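Local coordinates for b11L5F_LGL (Synthetic construct, PDB 6CZG), which is a computationally designed beta-barrel that probably serves to hold a small fluorogenic ligand in its interior, at residues A[9-14]-A[93-98]. Sequence-based numbering, arbitrary orientation.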
# COMPACT_ATOMS: atom_id res chain seq x y z
N SER A 9 3.07 -13.97 -1.08
CA SER A 9 3.71 -14.62 -2.23
C SER A 9 3.40 -13.88 -3.52
O SER A 9 4.22 -13.90 -4.45
CB SER A 9 3.26 -16.08 -2.32
OG SER A 9 4.12 -16.92 -1.58
N LEU A 10 2.24 -13.24 -3.62
CA LEU A 10 1.83 -12.58 -4.85
C LEU A 10 2.15 -11.09 -4.89
O LEU A 10 2.08 -10.48 -5.96
CB LEU A 10 0.33 -12.77 -5.09
CG LEU A 10 -0.11 -14.21 -5.36
CD1 LEU A 10 -1.61 -14.27 -5.63
CD2 LEU A 10 0.67 -14.80 -6.52
N LEU A 11 2.51 -10.49 -3.76
CA LEU A 11 2.74 -9.04 -3.67
C LEU A 11 4.04 -8.51 -4.28
O LEU A 11 4.04 -7.37 -4.76
CB LEU A 11 2.66 -8.60 -2.21
CG LEU A 11 1.27 -8.15 -1.75
CD1 LEU A 11 1.29 -7.75 -0.29
CD2 LEU A 11 0.77 -7.00 -2.62
N PRO A 12 5.17 -9.23 -4.26
CA PRO A 12 6.43 -8.63 -4.73
C PRO A 12 6.32 -8.05 -6.13
O PRO A 12 5.76 -8.66 -7.04
CB PRO A 12 7.41 -9.81 -4.69
CG PRO A 12 6.90 -10.67 -3.62
CD PRO A 12 5.41 -10.59 -3.72
N GLY A 13 6.85 -6.83 -6.30
CA GLY A 13 6.83 -6.15 -7.57
C GLY A 13 6.21 -4.78 -7.45
O GLY A 13 6.10 -4.22 -6.36
N THR A 14 5.81 -4.23 -8.60
CA THR A 14 5.30 -2.86 -8.69
C THR A 14 3.81 -2.86 -9.00
O THR A 14 3.33 -3.64 -9.84
CB THR A 14 6.06 -2.08 -9.77
OG1 THR A 14 7.42 -1.91 -9.35
CG2 THR A 14 5.43 -0.71 -10.00
N THR A 93 -3.54 -10.11 -10.09
CA THR A 93 -3.19 -8.84 -10.70
C THR A 93 -3.85 -7.65 -10.02
O THR A 93 -3.72 -6.52 -10.51
CB THR A 93 -3.55 -8.85 -12.19
OG1 THR A 93 -4.90 -9.29 -12.35
CG2 THR A 93 -2.62 -9.78 -12.96
N GLN A 94 -4.56 -7.86 -8.91
CA GLN A 94 -5.26 -6.76 -8.27
C GLN A 94 -5.43 -7.02 -6.78
O GLN A 94 -5.94 -8.07 -6.38
CB GLN A 94 -6.64 -6.53 -8.91
CG GLN A 94 -7.28 -5.20 -8.54
CD GLN A 94 -8.75 -5.15 -8.89
OE1 GLN A 94 -9.51 -6.07 -8.57
NE2 GLN A 94 -9.17 -4.08 -9.54
N PHE A 95 -5.01 -6.05 -5.97
CA PHE A 95 -5.26 -6.03 -4.54
C PHE A 95 -6.17 -4.87 -4.19
O PHE A 95 -6.23 -3.87 -4.92
CB PHE A 95 -3.95 -5.90 -3.75
CG PHE A 95 -3.23 -7.20 -3.54
CD1 PHE A 95 -2.48 -7.77 -4.56
CD2 PHE A 95 -3.28 -7.85 -2.32
CE1 PHE A 95 -1.81 -8.96 -4.37
CE2 PHE A 95 -2.61 -9.05 -2.12
CZ PHE A 95 -1.88 -9.60 -3.15
N LYS A 96 -6.90 -4.99 -3.09
CA LYS A 96 -7.76 -3.93 -2.58
C LYS A 96 -7.23 -3.43 -1.25
O LYS A 96 -6.75 -4.22 -0.42
CB LYS A 96 -9.20 -4.42 -2.43
CG LYS A 96 -10.01 -4.38 -3.72
N PHE A 97 -7.32 -2.12 -1.04
CA PHE A 97 -6.82 -1.48 0.17
C PHE A 97 -7.95 -0.76 0.89
O PHE A 97 -8.74 -0.05 0.25
CB PHE A 97 -5.68 -0.50 -0.14
CG PHE A 97 -5.17 0.23 1.07
CD1 PHE A 97 -4.23 -0.35 1.90
CD2 PHE A 97 -5.62 1.51 1.36
CE1 PHE A 97 -3.76 0.33 3.01
CE2 PHE A 97 -5.15 2.19 2.47
CZ PHE A 97 -4.22 1.60 3.30
N ASP A 98 -8.02 -0.94 2.20
CA ASP A 98 -8.92 -0.19 3.06
C ASP A 98 -8.16 0.18 4.32
O ASP A 98 -7.62 -0.71 5.00
CB ASP A 98 -10.18 -1.01 3.40
CG ASP A 98 -11.15 -0.25 4.29
OD1 ASP A 98 -10.87 -0.11 5.50
OD2 ASP A 98 -12.20 0.19 3.77
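Leu11 lays its CD2 methyl over one face of the Phe95 ring. CD2 sits 3.7 Å from the centroid of the Phe95 ring, and the line between them leans 11° from the ring normal. This is a CH-pi contact made almost squarely over the middle of the ring. The branch carbon follows at the outer end of the ring, with Leu11 CG 3.7 Å from Phe95 CZ. The two side chains meet at a slant: Leu11 CG stands by CZ, and the CD2 branch runs from there to the ring centre. The Phe95 CB bond points toward residues 9-14, and CG lies anti to the carbonyl carbon, beside the backbone N (chi1 -83°). Leu10 takes a different position. Its CB lies near the ring plane, at the edge, 4.3 Å from Phe95 CZ, a looser apolar contact. The fold is an antiparallel eight-stranded barrel. Phe95 belongs to strand 94-101, next to last in the order, and its side chain is buried. Leu10 and Leu11 lie where the short helix 6-10 gives way to the first strand, 13-20. The contact packs this helix-to-strand segment against the barrel wall and buries 134 Å², counting both sides. Trp15 meets Phe95 edge-to-face, and its NE1 donates a hydrogen bond to Leu11 O, so one indole touches both partners. An alanine in place of Phe95 would remove the ring and would probably leave the Leu11 CD2 methyl without its aromatic face and the Trp15 indole without its edge-to-face mate. Leu89 of the adjacent strand 81-91 touches both Leu10 and Phe95, while Leu11 also packs on Phe33 and Met69.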